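PDB 3H20: replication protein B from Plasmid RSF1010, which acts as a DNA primase, synthesising the short primers from which the plasmid's DNA replication starts. Local coordinates for residues Arg253-Ser256 with Ala257-Gly261. Sequence-based numbering, arbitrary orientation.
Sequences RGRS and AEEIG
Ser256 and Glu259 form a capping box at the start of helix 257-267. The serine occupies the N-cap, and its OG lies anti to its own backbone N (chi1 153°), beside the carbonyl carbon, where it faces the N-H groups of the first turn. There Ser256 OG accepts a hydrogen bond from Glu258 N at 2.8 Å and a weak one from Glu259 N at 3.4 Å. In return the Glu259 side chain, extended beyond CG, reaches toward the loop, and its OE1 takes the Ser256 N-H at 2.8 Å in a nearly straight bond (173°) through the anti lone pair. The other carboxylate oxygen, Glu259 OE2, meets Arg255 NH1 at 2.9 Å in a salt bridge. Here the two side chains cross at about a right angle, with guanidinium and carboxylate planes 74° apart, and NH1 approaches from above the carboxylate plane. The arginine chain is bent at chi2, and Arg255 CD lies 3.5 Å from Glu259 OE1. Were Glu259 replaced by alanine, Ser256 N would probably lose its capping acceptor and Arg255 NH1 its carboxylate mate. The backbone bond from Ile260 N to Ser256 O completes the turn.

A Schellman motif with Gly254 as its C-prime residue ends helix 239-252 just before this cap. Arg255 NE makes a salt bridge with Glu223 OE1 of helix 220-234, so two carboxylates share the guanidinium, while Ile260 packs on helices 239-252 and 279-291 within the C-terminal helical domain.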
loop_
_atom_site.group_PDB
_atom_site.type_symbol
_atom_site.label_atom_id
_atom_site.label_comp_id
_atom_site.label_asym_id
_atom_site.label_seq_id
_atom_site.Cartn_x
_atom_site.Cartn_y
_atom_site.Cartn_z
ATOM N N ARG A 253 -20.920 -2.678 -24.782
ATOM C CA ARG A 253 -19.975 -3.135 -23.759
ATOM C C ARG A 253 -19.569 -4.604 -23.964
ATOM O O ARG A 253 -18.876 -5.190 -23.128
ATOM C CB ARG A 253 -20.534 -2.869 -22.352
ATOM C CG ARG A 253 -20.607 -1.375 -22.021
ATOM C CD ARG A 253 -21.559 -1.037 -20.868
ATOM N NE ARG A 253 -21.943 0.380 -20.911
ATOM C CZ ARG A 253 -22.823 0.975 -20.102
ATOM N NH1 ARG A 253 -23.444 0.293 -19.143
ATOM N NH2 ARG A 253 -23.081 2.269 -20.251
ATOM N N GLY A 254 -19.994 -5.181 -25.090
ATOM C CA GLY A 254 -19.520 -6.494 -25.530
ATOM C C GLY A 254 -20.418 -7.688 -25.252
ATOM O O GLY A 254 -20.039 -8.831 -25.537
ATOM N N ARG A 255 -21.600 -7.440 -24.694
ATOM C CA ARG A 255 -22.532 -8.525 -24.388
ATOM C C ARG A 255 -23.061 -9.145 -25.671
ATOM O O ARG A 255 -23.281 -8.450 -26.666
ATOM C CB ARG A 255 -23.697 -8.047 -23.512
ATOM C CG ARG A 255 -23.311 -7.631 -22.093
ATOM C CD ARG A 255 -22.755 -8.790 -21.294
ATOM N NE ARG A 255 -22.510 -8.427 -19.901
ATOM C CZ ARG A 255 -22.004 -9.248 -18.983
ATOM N NH1 ARG A 255 -21.675 -10.498 -19.295
ATOM N NH2 ARG A 255 -21.821 -8.813 -17.746
ATOM N N SER A 256 -23.253 -10.458 -25.627
ATOM C CA SER A 256 -23.709 -11.236 -26.772
ATOM C C SER A 256 -25.166 -10.954 -27.112
ATOM O O SER A 256 -25.937 -10.518 -26.262
ATOM C CB SER A 256 -23.519 -12.729 -26.479
ATOM O OG SER A 256 -24.435 -13.530 -27.204
ATOM N N ALA A 257 -25.535 -11.214 -28.363
ATOM C CA ALA A 257 -26.931 -11.165 -28.789
ATOM C C ALA A 257 -27.783 -12.141 -27.974
ATOM O O ALA A 257 -28.934 -11.843 -27.660
ATOM C CB ALA A 257 -27.042 -11.469 -30.277
ATOM N N GLU A 258 -27.195 -13.292 -27.629
ATOM C CA GLU A 258 -27.841 -14.313 -26.795
ATOM C C GLU A 258 -27.964 -13.868 -25.331
ATOM O O GLU A 258 -29.015 -14.059 -24.712
ATOM C CB GLU A 258 -27.092 -15.652 -26.888
ATOM C CG GLU A 258 -27.796 -16.818 -26.181
ATOM C CD GLU A 258 -26.979 -18.104 -26.149
ATOM O OE1 GLU A 258 -25.751 -18.055 -26.383
ATOM O OE2 GLU A 258 -27.570 -19.170 -25.878
ATOM N N GLU A 259 -26.889 -13.290 -24.792
ATOM C CA GLU A 259 -26.884 -12.713 -23.439
ATOM C C GLU A 259 -27.997 -11.670 -23.258
ATOM O O GLU A 259 -28.723 -11.694 -22.264
ATOM C CB GLU A 259 -25.522 -12.080 -23.122
ATOM C CG GLU A 259 -24.457 -13.057 -22.626
ATOM C CD GLU A 259 -23.122 -12.383 -22.324
ATOM O OE1 GLU A 259 -22.560 -11.719 -23.223
ATOM O OE2 GLU A 259 -22.624 -12.529 -21.188
ATOM N N ILE A 260 -28.126 -10.772 -24.232
ATOM C CA ILE A 260 -29.125 -9.703 -24.195
ATOM C C ILE A 260 -30.547 -10.247 -24.355
ATOM O O ILE A 260 -31.462 -9.840 -23.630
ATOM C CB ILE A 260 -28.828 -8.619 -25.265
ATOM C CG1 ILE A 260 -27.511 -7.905 -24.941
ATOM C CG2 ILE A 260 -29.981 -7.612 -25.371
ATOM C CD1 ILE A 260 -26.905 -7.133 -26.117
ATOM N N GLY A 261 -30.720 -11.164 -25.304
ATOM C CA GLY A 261 -31.998 -11.824 -25.529
ATOM C C GLY A 261 -32.520 -12.519 -24.289
ATOM O O GLY A 261 -33.677 -12.330 -23.904
HETATM O O HOH W 1 -23.162 -16.615 -27.627
#